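Local coordinates for phosphopantetheine attachment site family protein (Acinetobacter baumannii, PDB 4HKG), which probably serves as a free-standing peptidyl carrier protein, tethering intermediates of a non-ribosomal secondary metabolic pathway through a phosphopantetheine arm, at residues A[11-14]-A[15-19]; A[38-41]-A[42-46]. All coordinates share one frame; numbering follows the deposited sequence.

Contact 1: residues A[11-14]-A[15-19]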
ATOM      1  N   SER A  11      -2.549  -2.086  -6.829  1.00  9.69           N
ATOM      2  CA  SER A  11      -2.079  -0.713  -6.787  1.00  9.21           C
ATOM      3  C   SER A  11      -3.247   0.255  -6.534  1.00 10.06           C
ATOM      4  O   SER A  11      -3.127   1.179  -5.727  1.00  9.70           O
ATOM      5  CB  SER A  11      -1.332  -0.357  -8.073  1.00 11.00           C
ATOM      6  OG  SER A  11      -0.807   0.957  -7.996  1.00 12.32           O
ATOM      7  N   ALA A  12      -4.377   0.038  -7.201  1.00  9.50           N
ATOM      8  CA  ALA A  12      -5.546   0.896  -6.993  1.00  9.79           C
ATOM      9  C   ALA A  12      -6.066   0.780  -5.553  1.00  9.82           C
ATOM     10  O   ALA A  12      -6.425   1.781  -4.924  1.00 10.14           O
ATOM     11  CB  ALA A  12      -6.641   0.552  -7.984  1.00 10.60           C
ATOM     12  N   ILE A  13      -6.099  -0.438  -5.021  1.00  8.93           N
ATOM     13  CA  ILE A  13      -6.544  -0.648  -3.641  1.00  9.45           C
ATOM     14  C   ILE A  13      -5.601   0.036  -2.647  1.00  9.68           C
ATOM     15  O   ILE A  13      -6.050   0.770  -1.754  1.00  9.22           O
ATOM     16  CB  ILE A  13      -6.727  -2.161  -3.337  1.00  9.39           C
ATOM     17  CG1 ILE A  13      -7.956  -2.678  -4.090  1.00 12.42           C
ATOM     18  CG2 ILE A  13      -6.786  -2.427  -1.822  1.00 11.99           C
ATOM     19  CD1 ILE A  13      -8.290  -4.126  -3.840  1.00 15.82           C
ATOM     20  N   ILE A  14      -4.299  -0.176  -2.813  1.00  8.38           N
ATOM     21  CA  ILE A  14      -3.323   0.412  -1.908  1.00  9.57           C
ATOM     22  C   ILE A  14      -3.367   1.934  -1.985  1.00  8.82           C
ATOM     23  O   ILE A  14      -3.333   2.609  -0.960  1.00  8.88           O
ATOM     24  CB  ILE A  14      -1.910  -0.127  -2.192  1.00  8.35           C
ATOM     25  CG1 ILE A  14      -1.831  -1.620  -1.867  1.00  9.01           C
ATOM     26  CG2 ILE A  14      -0.878   0.614  -1.355  1.00 10.36           C
ATOM     27  CD1 ILE A  14      -0.620  -2.312  -2.474  1.00 10.06           C
ATOM     28  N   ARG A  15      -3.465   2.479  -3.189  1.00  8.75           N
ATOM     29  CA  ARG A  15      -3.554   3.926  -3.350  1.00  9.67           C
ATOM     30  C   ARG A  15      -4.769   4.496  -2.622  1.00  9.68           C
ATOM     31  O   ARG A  15      -4.692   5.560  -1.999  1.00  9.88           O
ATOM     32  CB  ARG A  15      -3.588   4.277  -4.838  1.00 10.24           C
ATOM     33  CG  ARG A  15      -3.470   5.752  -5.177  1.00 10.54           C
ATOM     34  CD  ARG A  15      -3.517   5.913  -6.702  1.00 16.66           C
ATOM     35  NE  ARG A  15      -3.021   7.200  -7.177  1.00 17.33           N
ATOM     36  CZ  ARG A  15      -2.810   7.482  -8.455  1.00 17.49           C
ATOM     37  NH1 ARG A  15      -3.041   6.557  -9.379  1.00 22.84           N
ATOM     38  NH2 ARG A  15      -2.359   8.673  -8.814  1.00 20.50           N
ATOM     39  N   THR A  16      -5.883   3.779  -2.692  1.00  8.82           N
ATOM     40  CA  THR A  16      -7.090   4.186  -1.996  1.00  9.50           C
ATOM     41  C   THR A  16      -6.880   4.181  -0.485  1.00  9.14           C
ATOM     42  O   THR A  16      -7.254   5.131   0.212  1.00  9.33           O
ATOM     43  CB  THR A  16      -8.274   3.264  -2.370  1.00 10.09           C
ATOM     44  OG1 THR A  16      -8.507   3.339  -3.783  1.00 14.15           O
ATOM     45  CG2 THR A  16      -9.535   3.673  -1.619  1.00 12.85           C
ATOM     46  N   LEU A  17      -6.278   3.114   0.028  1.00  8.40           N
ATOM     47  CA  LEU A  17      -5.997   3.027   1.456  1.00  7.95           C
ATOM     48  C   LEU A  17      -5.069   4.150   1.917  1.00  8.32           C
ATOM     49  O   LEU A  17      -5.319   4.795   2.949  1.00  8.67           O
ATOM     50  CB  LEU A  17      -5.363   1.682   1.817  1.00  9.55           C
ATOM     51  CG  LEU A  17      -6.223   0.435   1.638  1.00  8.83           C
ATOM     52  CD1 LEU A  17      -5.375  -0.801   1.884  1.00 10.13           C
ATOM     53  CD2 LEU A  17      -7.407   0.461   2.579  1.00 10.70           C
ATOM     54  N   VAL A  18      -3.994   4.376   1.175  1.00  7.78           N
ATOM     55  CA  VAL A  18      -3.025   5.398   1.535  1.00 10.05           C
ATOM     56  C   VAL A  18      -3.664   6.786   1.506  1.00  8.77           C
ATOM     57  O   VAL A  18      -3.505   7.571   2.445  1.00  9.78           O
ATOM     58  CB  VAL A  18      -1.780   5.309   0.622  1.00  9.25           C
ATOM     59  CG1 VAL A  18      -0.898   6.532   0.779  1.00 11.21           C
ATOM     60  CG2 VAL A  18      -1.005   4.021   0.906  1.00 10.08           C
ATOM     61  N   ALA A  19      -4.403   7.090   0.445  1.00  9.65           N
ATOM     62  CA  ALA A  19      -5.048   8.393   0.308  1.00 10.42           C
ATOM     63  C   ALA A  19      -6.043   8.646   1.440  1.00 10.29           C
ATOM     64  O   ALA A  19      -6.108   9.752   1.982  1.00 10.58           O
ATOM     65  CB  ALA A  19      -5.729   8.506  -1.044  1.00 11.29           C
TER
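Ile14 and Val18 form the tight side of this helical turn, one step of four residues apart. The CG2 methyl of Ile14 lies 4.1 Å from the CG2 methyl of Val18, their side chains meeting at a slant. Val18 turns CG1 anti to its backbone N (chi1 168°), which places its other methyl beside that N and over the preceding turn, where Val18 CG2 comes to 3.3 Å from Ile14 O. The main chain binds that carbonyl: Val18 N donates to Ile14 O at 2.8 Å, with a nearly straight N-H (168°). Both residues are buried, and branching at CB suits them, since it lays apolar methyls close against the helix backbone.

The neighbouring strip, Ile13 and Leu17, both partly exposed, is looser. Ile13 CG2 and Leu17 CD1 just meet at 4.3 Å, and Leu17 leans more on backbone, its CG being 3.4 Å from Ile13 O. Farther round, where Ala12 and Thr16 are exposed, the chemistry becomes polar. Thr16 OG1, placed beside its own backbone N (chi1 -60°), donates to Ala12 O at 2.8 Å. Thr16 N donates to the same Ala12 O at 3.0 Å, from the opposite face of the carbonyl plane, so two bonds hold one oxygen and the hydroxyl spends its donor on the same helix. Arg15 covers Ser11 O with its CB, then runs away from the turn, extended, to weak hydrogen bonds with Pro26 O and Ile29 O.

Within the helical bundle, Ser11 OG bonds Asn72 OD1 at helix 71-82, Ile14 touches Ile71 and Leu78 of that helix and Leu52 of helix 42-56, and Leu17 also packs on helix 42-56.

Contact 2: residues A[38-41]-A[42-46]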
ATOM      1  N   TYR A  38       5.935  11.686   1.036  1.00 12.45           N
ATOM      2  CA  TYR A  38       4.686  12.434   1.192  1.00 12.67           C
ATOM      3  C   TYR A  38       4.065  12.272   2.580  1.00 13.46           C
ATOM      4  O   TYR A  38       2.854  12.435   2.763  1.00 15.70           O
ATOM      5  CB  TYR A  38       3.673  12.188   0.065  1.00 13.83           C
ATOM      6  CG  TYR A  38       3.320  10.750  -0.265  1.00 11.80           C
ATOM      7  CD1 TYR A  38       2.265  10.104   0.361  1.00 12.73           C
ATOM      8  CD2 TYR A  38       4.006  10.060  -1.256  1.00 13.79           C
ATOM      9  CE1 TYR A  38       1.922   8.800   0.031  1.00 13.84           C
ATOM     10  CE2 TYR A  38       3.672   8.755  -1.593  1.00 13.23           C
ATOM     11  CZ  TYR A  38       2.629   8.134  -0.946  1.00 10.50           C
ATOM     12  OH  TYR A  38       2.268   6.854  -1.273  1.00 10.36           O
ATOM     13  N   GLY A  39       4.909  11.961   3.555  1.00 11.71           N
ATOM     14  CA  GLY A  39       4.534  12.110   4.950  1.00 13.01           C
ATOM     15  C   GLY A  39       3.988  10.881   5.644  1.00 10.73           C
ATOM     16  O   GLY A  39       3.611  10.963   6.812  1.00 12.32           O
ATOM     17  N   LEU A  40       3.939   9.750   4.956  1.00 10.02           N
ATOM     18  CA  LEU A  40       3.387   8.549   5.554  1.00 10.37           C
ATOM     19  C   LEU A  40       4.247   8.098   6.734  1.00 10.50           C
ATOM     20  O   LEU A  40       5.473   8.060   6.629  1.00 11.74           O
ATOM     21  CB  LEU A  40       3.270   7.457   4.498  1.00 11.81           C
ATOM     22  CG  LEU A  40       2.507   6.200   4.904  1.00 11.31           C
ATOM     23  CD1 LEU A  40       1.678   5.658   3.738  1.00 12.25           C
ATOM     24  CD2 LEU A  40       3.445   5.130   5.428  1.00 14.19           C
ATOM     25  N   ASP A  41       3.603   7.767   7.853  1.00  9.46           N
ATOM     26  CA  ASP A  41       4.305   7.413   9.088  1.00  9.88           C
ATOM     27  C   ASP A  41       3.952   6.001   9.559  1.00  9.64           C
ATOM     28  O   ASP A  41       3.249   5.253   8.866  1.00  8.88           O
ATOM     29  CB  ASP A  41       4.070   8.462  10.189  1.00 11.62           C
ATOM     30  CG  ASP A  41       2.625   8.522  10.673  1.00 11.68           C
ATOM     31  OD1 ASP A  41       1.799   7.677  10.285  1.00 12.45           O
ATOM     32  OD2 ASP A  41       2.314   9.437  11.466  1.00 15.39           O
ATOM     33  N   SER A  42       4.458   5.630  10.732  1.00 10.31           N
ATOM     34  CA  SER A  42       4.321   4.261  11.217  1.00 10.34           C
ATOM     35  C   SER A  42       2.884   3.898  11.559  1.00 10.28           C
ATOM     36  O   SER A  42       2.462   2.763  11.331  1.00  9.90           O
ATOM     37  CB  SER A  42       5.231   4.026  12.426  1.00 11.62           C
ATOM     38  OG  SER A  42       6.596   4.194  12.062  1.00 11.89           O
ATOM     39  N   ILE A  43       2.142   4.845  12.130  1.00 10.94           N
ATOM     40  CA  ILE A  43       0.729   4.627  12.420  1.00 11.60           C
ATOM     41  C   ILE A  43      -0.025   4.316  11.131  1.00 10.12           C
ATOM     42  O   ILE A  43      -0.822   3.372  11.071  1.00 10.79           O
ATOM     43  CB  ILE A  43       0.115   5.847  13.145  1.00 12.82           C
ATOM     44  CG1 ILE A  43       0.643   5.921  14.578  1.00 17.47           C
ATOM     45  CG2 ILE A  43      -1.408   5.784  13.144  1.00 16.72           C
ATOM     46  CD1 ILE A  43       0.158   7.127  15.354  1.00 21.99           C
ATOM     47  N   VAL A  44       0.255   5.082  10.085  1.00  9.50           N
ATOM     48  CA  VAL A  44      -0.368   4.837   8.794  1.00  9.19           C
ATOM     49  C   VAL A  44       0.091   3.502   8.207  1.00  8.62           C
ATOM     50  O   VAL A  44      -0.718   2.751   7.648  1.00  9.29           O
ATOM     51  CB  VAL A  44      -0.133   6.004   7.810  1.00  9.41           C
ATOM     52  CG1 VAL A  44      -0.661   5.655   6.431  1.00 10.21           C
ATOM     53  CG2 VAL A  44      -0.805   7.261   8.324  1.00 11.98           C
ATOM     54  N   ALA A  45       1.377   3.187   8.312  1.00  8.64           N
ATOM     55  CA  ALA A  45       1.857   1.911   7.794  1.00  8.15           C
ATOM     56  C   ALA A  45       1.148   0.738   8.476  1.00  8.70           C
ATOM     57  O   ALA A  45       0.789  -0.245   7.817  1.00  8.92           O
ATOM     58  CB  ALA A  45       3.370   1.791   7.944  1.00  9.55           C
ATOM     59  N   LEU A  46       0.948   0.836   9.783  1.00  8.70           N
ATOM     60  CA  LEU A  46       0.209  -0.185  10.512  1.00  9.78           C
ATOM     61  C   LEU A  46      -1.258  -0.272  10.052  1.00  9.33           C
ATOM     62  O   LEU A  46      -1.810  -1.372   9.874  1.00  9.38           O
ATOM     63  CB  LEU A  46       0.303   0.084  12.014  1.00 10.51           C
ATOM     64  CG  LEU A  46      -0.536  -0.822  12.913  1.00 12.83           C
ATOM     65  CD1 LEU A  46      -0.123  -2.280  12.735  1.00 16.27           C
ATOM     66  CD2 LEU A  46      -0.421  -0.396  14.373  1.00 14.34           C
TER
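Asp41 caps the start of helix 42-56: its carboxylate oxygen OD1 accepts from Val44 N at 3.0 Å. The bond is nearly straight at the donor (165°), and the N-H meets OD1 almost head-on down its bond to CG. A chi1 of 66° sets the Asp41 carboxylate between its own backbone N and carbonyl carbon, folding it back over the first turn. A short acid suits the place, because it can answer an amide that has no helical carbonyl before it, and its negative charge would probably be favoured by the helix dipole. The backbone of Asp41 adds the first regular turn bond, Ala45 N donating to Asp41 O at 2.8 Å.

The two methyls of Val44 meet different neighbours. Its CG2 methyl sits 3.3 Å from Asp41 OD1, whereas its CG1 methyl nestles against Leu40, 3.6 Å from Leu40 CG. Leu40 CD1 touches the same methyl, and Leu40 CD2 reaches across to Ala45 CB at 4.2 Å. Leu40 thus packs against the inner side of the turn, and the small side chain of Ala45 fits beside its CD2.

The CB of Ser42, exposed and first in the helix, points away overall from the preceding loop, though it still touches Asp41 C at 3.7 Å. The Gly-Leu-Asp-Ser run matches the Gly-x-Asp-Ser signature of carrier proteins, whose serine at the start of this helix, here probably Ser42, carries the phosphopantetheine arm.

In the fold
Contact 1 lies near the middle of the chain and contact 2 farther out, their centres about 13 Å apart, yet they touch: Val18 CG1 packs against Tyr38 CE1 at 3.7 Å and also against Leu40. Residues 11-19 belong wholly to helix 7-22, whereas residues 38-46 join the incoming loop to helix 42-56. Both are partly buried, setting buried Ile14 and Val18, or Leu40, Val44 and Ala45, alongside exposed Thr16, or Asp41 and Ser42. Their polar chemistry differs with position: in mid-helix a threonine hydroxyl shares a carbonyl already bonded to the main chain, while at a helix start an aspartate side chain supplies an acceptor, beside the probable cofactor-bearing serine.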